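Local structure of carboxypeptidase A (Helicoverpa armigera, 1JQG) at residues V142-G147 against K157-S162; T164-A169 against A293-R298; V173-S178 against D212-P217. The protein is a zinc-dependent metallocarboxypeptidase of the M14 family, made as a procarboxypeptidase, and probably removes C-terminal residues from peptides. All coordinates share one frame; numbering follows the deposited sequence.

Interaction 1 (V142-G147 against K157-S162); sequences VTVVEG and KYLRIS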
loop_
_atom_site.group_PDB
_atom_site.type_symbol
_atom_site.label_atom_id
_atom_site.label_comp_id
_atom_site.label_asym_id
_atom_site.label_seq_id
_atom_site.Cartn_x
_atom_site.Cartn_y
_atom_site.Cartn_z
ATOM N N VAL A 142 -14.890 -4.925 19.549
ATOM C CA VAL A 142 -14.607 -3.869 18.600
ATOM C C VAL A 142 -14.737 -2.507 19.293
ATOM O O VAL A 142 -15.732 -2.206 19.954
ATOM C CB VAL A 142 -15.517 -3.920 17.344
ATOM C CG1 VAL A 142 -15.274 -2.724 16.461
ATOM C CG2 VAL A 142 -15.267 -5.181 16.531
ATOM N N THR A 143 -13.854 -1.603 19.020
ATOM C CA THR A 143 -13.767 -0.269 19.515
ATOM C C THR A 143 -13.266 0.635 18.370
ATOM O O THR A 143 -12.148 0.499 17.853
ATOM C CB THR A 143 -12.779 -0.115 20.698
ATOM O OG1 THR A 143 -13.189 -0.850 21.840
ATOM C CG2 THR A 143 -12.663 1.333 21.118
ATOM N N VAL A 144 -14.158 1.478 17.867
ATOM C CA VAL A 144 -13.825 2.394 16.785
ATOM C C VAL A 144 -13.221 3.647 17.417
ATOM O O VAL A 144 -13.668 4.155 18.443
ATOM C CB VAL A 144 -15.033 2.705 15.907
ATOM C CG1 VAL A 144 -16.112 3.482 16.655
ATOM C CG2 VAL A 144 -14.612 3.420 14.623
ATOM N N VAL A 145 -12.086 4.094 16.861
ATOM C CA VAL A 145 -11.435 5.310 17.344
ATOM C C VAL A 145 -10.959 6.185 16.196
ATOM O O VAL A 145 -10.404 5.702 15.229
ATOM C CB VAL A 145 -10.328 4.949 18.330
ATOM C CG1 VAL A 145 -9.642 3.631 17.982
ATOM C CG2 VAL A 145 -9.226 6.004 18.457
ATOM N N GLU A 146 -11.157 7.478 16.269
ATOM C CA GLU A 146 -10.624 8.476 15.397
ATOM C C GLU A 146 -9.198 8.856 15.771
ATOM O O GLU A 146 -8.978 9.525 16.776
ATOM C CB GLU A 146 -11.453 9.787 15.474
ATOM C CG GLU A 146 -11.017 10.823 14.444
ATOM C CD GLU A 146 -11.810 12.102 14.557
ATOM O OE1 GLU A 146 -12.886 12.187 13.934
ATOM O OE2 GLU A 146 -11.358 13.035 15.255
ATOM N N GLY A 147 -8.228 8.517 14.922
ATOM C CA GLY A 147 -6.834 8.839 15.207
ATOM C C GLY A 147 -6.563 10.316 14.911
ATOM O O GLY A 147 -5.529 10.821 15.326
ATOM N N LYS A 157 -10.451 7.162 11.076
ATOM C CA LYS A 157 -10.669 6.279 12.177
ATOM C C LYS A 157 -10.175 4.878 11.882
ATOM O O LYS A 157 -9.839 4.474 10.770
ATOM C CB LYS A 157 -12.111 6.280 12.659
ATOM C CG LYS A 157 -13.170 6.198 11.609
ATOM C CD LYS A 157 -14.563 6.022 12.225
ATOM C CE LYS A 157 -14.957 7.307 12.958
ATOM N NZ LYS A 157 -15.342 8.449 12.045
ATOM N N TYR A 158 -9.894 4.133 12.965
ATOM C CA TYR A 158 -9.303 2.815 12.857
ATOM C C TYR A 158 -9.995 1.963 13.919
ATOM O O TYR A 158 -10.598 2.492 14.858
ATOM C CB TYR A 158 -7.774 2.837 13.028
ATOM C CG TYR A 158 -7.277 3.315 14.377
ATOM C CD1 TYR A 158 -6.908 2.433 15.388
ATOM C CD2 TYR A 158 -7.203 4.670 14.647
ATOM C CE1 TYR A 158 -6.465 2.888 16.619
ATOM C CE2 TYR A 158 -6.754 5.138 15.864
ATOM C CZ TYR A 158 -6.382 4.248 16.853
ATOM O OH TYR A 158 -5.943 4.775 18.045
ATOM N N LEU A 159 -9.777 0.648 13.842
ATOM C CA LEU A 159 -10.362 -0.266 14.800
ATOM C C LEU A 159 -9.335 -0.773 15.807
ATOM O O LEU A 159 -8.213 -1.087 15.478
ATOM C CB LEU A 159 -11.039 -1.387 13.986
ATOM C CG LEU A 159 -12.356 -1.080 13.294
ATOM C CD1 LEU A 159 -12.997 -2.377 12.806
ATOM C CD2 LEU A 159 -13.357 -0.357 14.179
ATOM N N ARG A 160 -9.793 -1.094 17.007
ATOM C CA ARG A 160 -9.005 -1.782 18.024
ATOM C C ARG A 160 -9.750 -3.053 18.403
ATOM O O ARG A 160 -10.744 -2.961 19.124
ATOM C CB ARG A 160 -8.826 -0.891 19.250
ATOM C CG ARG A 160 -7.768 0.194 19.067
ATOM C CD ARG A 160 -7.354 0.759 20.431
ATOM N NE ARG A 160 -8.435 1.478 21.074
ATOM C CZ ARG A 160 -8.456 1.984 22.276
ATOM N NH1 ARG A 160 -7.397 1.873 23.059
ATOM N NH2 ARG A 160 -9.550 2.598 22.718
ATOM N N ILE A 161 -9.390 -4.168 17.817
ATOM C CA ILE A 161 -10.043 -5.450 18.065
ATOM C C ILE A 161 -9.351 -6.193 19.217
ATOM O O ILE A 161 -8.140 -6.433 19.222
ATOM C CB ILE A 161 -10.032 -6.316 16.780
ATOM C CG1 ILE A 161 -10.638 -5.522 15.622
ATOM C CG2 ILE A 161 -10.724 -7.635 17.083
ATOM C CD1 ILE A 161 -10.643 -6.051 14.223
ATOM N N SER A 162 -10.109 -6.503 20.248
ATOM C CA SER A 162 -9.620 -7.158 21.446
ATOM C C SER A 162 -10.727 -7.732 22.325
ATOM O O SER A 162 -11.741 -7.114 22.668
ATOM C CB SER A 162 -8.763 -6.183 22.273
ATOM O OG SER A 162 -8.373 -6.816 23.496
#
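Val145 and Tyr158 face each other as an antiparallel hydrogen-bonded pair, joined by two good backbone bonds. Val145 N gives a nearly straight bond to Tyr158 O (3.0 Å, 169° at the hydrogen), and Tyr158 N returns one to Val145 O at 2.8 Å. Two residues along each strand, Arg160 N bonds Thr143 O at 3.0 Å, while the reverse bond from Thr143 N is weak.

On the Tyr158 side of the sheet, Val145 makes a CH-pi contact. With CG of Tyr158 held between its own backbone N and carbonyl carbon (chi1 63°), the ring folds back over Val145, whose CG1 sits over one face, 3.7 Å from the centroid; Gly147 CA meets the ring at its edge. Cut back to an alanine, this position would probably leave Val145 CG1 and CG2 without their aromatic cover and open a gap against Ile214 and Leu216 of strand 212-216. On the same face, Thr143 CG2 crosses Arg160 at a slant, 3.7 Å from Arg160 NH2.

Apolar contacts fill the other face. Leu159 CD2 reaches between the valines, 3.8 Å from Val142 CG1 and 3.9 Å from Val144 CB, and Val144 CG2 packs on Lys157 CD at 3.5 Å. Leu131 of helix 124-137 and Ile195 of helix 187-200 also pack on Leu159. The Lys157 chain bends at its far end, where NZ forms a salt bridge with Asp128; Ser155 OG is shared by Lys157 NZ and Glu146 OE1.

This is a two-stranded beta hairpin, 142-149 with 155-161, at one border of the mixed sheet of the zinc carboxypeptidase domain.

Interaction 2 (T164-A169 against A293-R298); sequences TNFQDA and AEHRNR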
loop_
_atom_site.group_PDB
_atom_site.type_symbol
_atom_site.label_atom_id
_atom_site.label_comp_id
_atom_site.label_asym_id
_atom_site.label_seq_id
_atom_site.Cartn_x
_atom_site.Cartn_y
_atom_site.Cartn_z
ATOM N N THR A 164 -9.975 -8.456 25.466
ATOM C CA THR A 164 -9.609 -7.899 26.769
ATOM C C THR A 164 -9.548 -6.380 26.758
ATOM O O THR A 164 -8.971 -5.711 27.618
ATOM C CB THR A 164 -8.233 -8.427 27.222
ATOM O OG1 THR A 164 -7.340 -8.224 26.106
ATOM C CG2 THR A 164 -8.372 -9.887 27.611
ATOM N N ASN A 165 -10.133 -5.763 25.746
ATOM C CA ASN A 165 -10.149 -4.324 25.582
ATOM C C ASN A 165 -8.801 -3.646 25.759
ATOM O O ASN A 165 -8.647 -2.606 26.431
ATOM C CB ASN A 165 -11.186 -3.766 26.564
ATOM C CG ASN A 165 -11.486 -2.293 26.328
ATOM O OD1 ASN A 165 -11.730 -1.863 25.191
ATOM N ND2 ASN A 165 -11.431 -1.518 27.415
ATOM N N PHE A 166 -7.740 -4.213 25.173
ATOM C CA PHE A 166 -6.390 -3.694 25.297
ATOM C C PHE A 166 -5.900 -3.491 26.725
ATOM O O PHE A 166 -4.986 -2.674 26.939
ATOM C CB PHE A 166 -6.290 -2.383 24.486
ATOM C CG PHE A 166 -5.993 -2.603 23.024
ATOM C CD1 PHE A 166 -6.888 -3.307 22.225
ATOM C CD2 PHE A 166 -4.845 -2.129 22.426
ATOM C CE1 PHE A 166 -6.632 -3.523 20.882
ATOM C CE2 PHE A 166 -4.587 -2.350 21.085
ATOM C CZ PHE A 166 -5.481 -3.042 20.295
ATOM N N GLN A 167 -6.458 -4.231 27.682
ATOM C CA GLN A 167 -6.182 -4.110 29.090
ATOM C C GLN A 167 -5.073 -5.042 29.546
ATOM O O GLN A 167 -4.295 -4.682 30.411
ATOM C CB GLN A 167 -7.459 -4.404 29.887
ATOM C CG GLN A 167 -8.608 -3.454 29.615
ATOM C CD GLN A 167 -8.335 -2.007 29.982
ATOM O OE1 GLN A 167 -7.548 -1.357 29.294
ATOM N NE2 GLN A 167 -9.034 -1.620 31.054
ATOM N N ASP A 168 -5.016 -6.238 28.993
ATOM C CA ASP A 168 -4.018 -7.231 29.351
ATOM C C ASP A 168 -2.770 -6.952 28.513
ATOM O O ASP A 168 -2.700 -7.366 27.348
ATOM C CB ASP A 168 -4.545 -8.640 29.140
ATOM C CG ASP A 168 -3.614 -9.733 29.604
ATOM O OD1 ASP A 168 -3.633 -10.838 29.009
ATOM O OD2 ASP A 168 -2.851 -9.501 30.558
ATOM N N ALA A 169 -1.764 -6.332 29.131
ATOM C CA ALA A 169 -0.540 -5.962 28.471
ATOM C C ALA A 169 0.374 -7.124 28.131
ATOM O O ALA A 169 1.304 -7.006 27.341
ATOM C CB ALA A 169 0.185 -4.926 29.326
ATOM N N ALA A 293 3.246 4.984 18.713
ATOM C CA ALA A 293 3.874 5.413 19.937
ATOM C C ALA A 293 3.125 4.935 21.156
ATOM O O ALA A 293 3.696 4.320 22.062
ATOM C CB ALA A 293 3.890 6.948 20.057
ATOM N N GLU A 294 1.804 5.092 21.087
ATOM C CA GLU A 294 0.929 4.603 22.175
ATOM C C GLU A 294 1.097 3.111 22.451
ATOM O O GLU A 294 0.831 2.639 23.562
ATOM C CB GLU A 294 -0.519 4.931 21.849
ATOM C CG GLU A 294 -1.535 4.643 22.933
ATOM C CD GLU A 294 -2.947 5.072 22.572
ATOM O OE1 GLU A 294 -3.185 6.142 21.965
ATOM O OE2 GLU A 294 -3.912 4.334 22.865
ATOM N N HIS A 295 1.321 2.292 21.423
ATOM C CA HIS A 295 1.398 0.853 21.594
ATOM C C HIS A 295 2.776 0.253 21.354
ATOM O O HIS A 295 2.895 -0.951 21.127
ATOM C CB HIS A 295 0.342 0.178 20.687
ATOM C CG HIS A 295 -1.028 0.752 20.893
ATOM N ND1 HIS A 295 -1.877 0.361 21.894
ATOM C CD2 HIS A 295 -1.677 1.742 20.196
ATOM C CE1 HIS A 295 -3.003 1.071 21.835
ATOM N NE2 HIS A 295 -2.893 1.911 20.812
ATOM N N ARG A 296 3.828 1.053 21.414
ATOM C CA ARG A 296 5.170 0.575 21.063
ATOM C C ARG A 296 5.713 -0.388 22.113
ATOM O O ARG A 296 6.579 -1.191 21.791
ATOM C CB ARG A 296 6.174 1.733 20.892
ATOM C CG ARG A 296 6.339 2.592 22.139
ATOM C CD ARG A 296 7.287 3.742 21.907
ATOM N NE ARG A 296 7.059 4.862 22.823
ATOM C CZ ARG A 296 7.403 6.124 22.556
ATOM N NH1 ARG A 296 7.982 6.347 21.366
ATOM N NH2 ARG A 296 7.151 7.081 23.439
ATOM N N ASN A 297 5.170 -0.312 23.329
ATOM C CA ASN A 297 5.541 -1.168 24.436
ATOM C C ASN A 297 5.279 -2.648 24.199
ATOM O O ASN A 297 5.989 -3.501 24.713
ATOM C CB ASN A 297 4.753 -0.753 25.694
ATOM C CG ASN A 297 5.271 -1.467 26.932
ATOM O OD1 ASN A 297 6.437 -1.389 27.343
ATOM N ND2 ASN A 297 4.330 -2.181 27.554
ATOM N N ARG A 298 4.296 -2.996 23.374
ATOM C CA ARG A 298 4.001 -4.382 23.081
ATOM C C ARG A 298 3.624 -4.729 21.643
ATOM O O ARG A 298 3.075 -5.802 21.390
ATOM C CB ARG A 298 2.910 -4.871 24.057
ATOM C CG ARG A 298 1.565 -4.164 23.878
ATOM C CD ARG A 298 0.697 -4.503 25.100
ATOM N NE ARG A 298 -0.597 -3.879 25.007
ATOM C CZ ARG A 298 -1.741 -4.412 24.628
ATOM N NH1 ARG A 298 -1.754 -5.699 24.281
ATOM N NH2 ARG A 298 -2.872 -3.689 24.599
#
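Phe166 meets both His295 and Arg298, joining a type I' beta turn (Thr164 to Gln167) to the chain just beyond helix 283-294, at the surface of the carboxypeptidase fold. Its CD2 lies 3.7 Å from His295 CE1; the two rings meet obliquely, planes 75° apart. On the same ring atom Arg298 NH2 closes to 3.3 Å, with the guanidinium plane turned 70° from the ring. NH2 is also near Phe166 O, but the angle is too poor for a hydrogen bond.

The arginine chain runs extended from CG to NE, which carries CD past Ala169 O (3.4 Å) and brings Ala169 CA and Asp168 O over one face of the guanidinium. No hydrogen bond links the two segments; they meet by packing.

The polar grip on the arginine comes from the next shell: NH1 forms a salt bridge with Asp212 and a hydrogen bond with Lys171 O. The turn is tied down by Gln167 N bonding Thr164 O, and by Ser162 OG, which bonds the amides of both Thr164 and Phe166. Behind the rings, Ile214 of strand 212-216 packs on Phe166 and His295. Within its own segment, Glu294 CG lies 3.7 Å above one face of the His295 imidazole, near the ring's margin.

Interaction 3 (V173-S178 against D212-P217); sequences VVMMQS and DWIILP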
loop_
_atom_site.group_PDB
_atom_site.type_symbol
_atom_site.label_atom_id
_atom_site.label_comp_id
_atom_site.label_asym_id
_atom_site.label_seq_id
_atom_site.Cartn_x
_atom_site.Cartn_y
_atom_site.Cartn_z
ATOM N N VAL A 173 0.529 -6.914 20.251
ATOM C CA VAL A 173 -0.243 -6.132 19.297
ATOM C C VAL A 173 0.251 -6.263 17.846
ATOM O O VAL A 173 1.457 -6.253 17.537
ATOM C CB VAL A 173 -0.170 -4.648 19.691
ATOM C CG1 VAL A 173 -0.906 -3.714 18.747
ATOM C CG2 VAL A 173 -0.749 -4.452 21.079
ATOM N N VAL A 174 -0.666 -6.447 16.937
ATOM C CA VAL A 174 -0.417 -6.533 15.511
ATOM C C VAL A 174 -1.104 -5.367 14.780
ATOM O O VAL A 174 -2.332 -5.241 14.833
ATOM C CB VAL A 174 -0.929 -7.879 14.939
ATOM C CG1 VAL A 174 -0.787 -7.913 13.418
ATOM C CG2 VAL A 174 -0.194 -9.021 15.615
ATOM N N MET A 175 -0.306 -4.460 14.224
ATOM C CA MET A 175 -0.892 -3.311 13.534
ATOM C C MET A 175 -0.955 -3.622 12.046
ATOM O O MET A 175 -0.026 -4.171 11.468
ATOM C CB MET A 175 -0.139 -2.001 13.831
ATOM C CG MET A 175 -0.954 -0.777 13.452
ATOM S SD MET A 175 -0.146 0.757 13.819
ATOM C CE MET A 175 -0.942 1.839 12.631
ATOM N N MET A 176 -2.018 -3.166 11.409
ATOM C CA MET A 176 -2.178 -3.339 9.949
ATOM C C MET A 176 -2.805 -2.109 9.319
ATOM O O MET A 176 -3.649 -1.436 9.922
ATOM C CB MET A 176 -3.049 -4.565 9.808
ATOM C CG MET A 176 -3.408 -5.005 8.420
ATOM S SD MET A 176 -4.813 -6.150 8.557
ATOM C CE MET A 176 -4.232 -7.209 9.850
ATOM N N GLN A 177 -2.316 -1.720 8.154
ATOM C CA GLN A 177 -2.856 -0.536 7.471
ATOM C C GLN A 177 -2.838 -0.662 5.959
ATOM O O GLN A 177 -2.045 -1.363 5.399
ATOM C CB GLN A 177 -2.102 0.757 7.803
ATOM C CG GLN A 177 -0.610 0.704 7.491
ATOM C CD GLN A 177 0.105 1.988 7.851
ATOM O OE1 GLN A 177 -0.004 2.380 9.012
ATOM N NE2 GLN A 177 0.793 2.604 6.884
ATOM N N SER A 178 -3.671 0.104 5.284
ATOM C CA SER A 178 -3.772 0.099 3.850
ATOM C C SER A 178 -4.175 1.470 3.309
ATOM O O SER A 178 -4.504 2.348 4.075
ATOM C CB SER A 178 -4.743 -0.998 3.341
ATOM O OG SER A 178 -6.078 -0.792 3.749
ATOM N N ASP A 212 -3.988 -8.737 20.294
ATOM C CA ASP A 212 -4.689 -7.458 20.127
ATOM C C ASP A 212 -4.406 -6.797 18.773
ATOM O O ASP A 212 -3.262 -6.861 18.310
ATOM C CB ASP A 212 -4.231 -6.492 21.214
ATOM C CG ASP A 212 -4.884 -6.727 22.542
ATOM O OD1 ASP A 212 -5.790 -7.560 22.649
ATOM O OD2 ASP A 212 -4.497 -6.087 23.555
ATOM N N TRP A 213 -5.434 -6.372 18.060
ATOM C CA TRP A 213 -5.255 -5.887 16.688
ATOM C C TRP A 213 -5.657 -4.419 16.520
ATOM O O TRP A 213 -6.552 -3.853 17.152
ATOM C CB TRP A 213 -6.020 -6.725 15.678
ATOM C CG TRP A 213 -5.807 -8.195 15.769
ATOM C CD1 TRP A 213 -6.256 -9.056 16.744
ATOM C CD2 TRP A 213 -5.126 -9.016 14.819
ATOM N NE1 TRP A 213 -5.879 -10.346 16.464
ATOM C CE2 TRP A 213 -5.190 -10.347 15.283
ATOM C CE3 TRP A 213 -4.483 -8.771 13.605
ATOM C CZ2 TRP A 213 -4.612 -11.416 14.582
ATOM C CZ3 TRP A 213 -3.909 -9.801 12.924
ATOM C CH2 TRP A 213 -3.964 -11.118 13.410
ATOM N N ILE A 214 -4.906 -3.743 15.634
ATOM C CA ILE A 214 -5.144 -2.376 15.252
ATOM C C ILE A 214 -5.236 -2.426 13.738
ATOM O O ILE A 214 -4.281 -2.806 13.051
ATOM C CB ILE A 214 -4.033 -1.426 15.713
ATOM C CG1 ILE A 214 -4.053 -1.251 17.243
ATOM C CG2 ILE A 214 -4.173 -0.042 15.046
ATOM C CD1 ILE A 214 -2.931 -0.423 17.834
ATOM N N ILE A 215 -6.371 -1.994 13.177
ATOM C CA ILE A 215 -6.552 -1.986 11.735
ATOM C C ILE A 215 -6.995 -0.628 11.249
ATOM O O ILE A 215 -8.051 -0.147 11.661
ATOM C CB ILE A 215 -7.554 -3.076 11.307
ATOM C CG1 ILE A 215 -7.075 -4.461 11.795
ATOM C CG2 ILE A 215 -7.725 -3.076 9.784
ATOM C CD1 ILE A 215 -7.928 -5.632 11.367
ATOM N N LEU A 216 -6.228 -0.067 10.313
ATOM C CA LEU A 216 -6.531 1.231 9.698
ATOM C C LEU A 216 -6.788 1.042 8.196
ATOM O O LEU A 216 -5.865 0.914 7.379
ATOM C CB LEU A 216 -5.372 2.214 9.946
ATOM C CG LEU A 216 -5.435 3.593 9.296
ATOM C CD1 LEU A 216 -6.616 4.425 9.761
ATOM C CD2 LEU A 216 -4.198 4.433 9.593
ATOM N N PRO A 217 -8.056 0.936 7.798
ATOM C CA PRO A 217 -8.455 0.702 6.414
ATOM C C PRO A 217 -7.984 1.772 5.452
ATOM O O PRO A 217 -7.423 1.490 4.389
ATOM C CB PRO A 217 -9.934 0.488 6.491
ATOM C CG PRO A 217 -10.229 0.118 7.932
ATOM C CD PRO A 217 -9.211 0.918 8.717
#
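With chi1 at 175°, Val174 puts CG1 across from its own N, and Trp213 sends CG beside its own N (chi1 -51°); the two side chains therefore run the same way, and Val174 CG1 comes to 3.7 Å from Trp213 CZ3. Val174 CB lies above one face of the indole, toward its rim. Met176 starts out extended and then bends at its thioether (chi3 -48°), which swings CE back to 4.0 Å from the same CZ3. On the opposite face of the sheet Met175 CG packs against Ile214 CG2 at 3.7 Å, and Val173 CG1 touches Ile214 CD1.

Between these layers the strands run parallel, and their bonds alternate: Val174 N to Asp212 O, Ile214 N to Val174 O, Met176 N to Ile214 O at 2.8 Å, Leu216 N to Met176 O, and Ser178 N to Leu216 O. Beyond the last pair, Ser178 OG donates to Pro217 O at 2.7 Å.

Trp213 NE1 bonds Leu207 O, and Gln177 NE2 bonds Asp304. With helix 187-200 in the connection between them, the strands form a beta-alpha-beta unit in the core of the sheet, where strand 155-161 flanks 212-216 and strand 299-307 flanks 173-178. Helix 187-200 packs on the Trp213 face, and helix 283-294 on the Met175 and Leu216 face.

How the interactions relate
Interactions 1 and 3 belong to one mixed sheet: strands 155-161 and 212-216 are neighbours, with Leu159 N 2.9 Å from Ile215 O in a probable hydrogen bond, and the centres lie about 9 Å apart. Interaction 2 sits about 13 Å from each, at the end of the sheet where strand 173-178 begins. There Asp212 connects all three contacts: its OD2 meets Arg298 NH1 at 2.9 Å in a salt bridge, and its OD1 is 2.8 Å from Ser162 OG. At the other end of interaction 3 the Gln177 side chain lies about 6 Å from that of zinc ligand His306 and about 10 Å from the zinc ion, whereas interactions 1 and 2 lie away from the metal site.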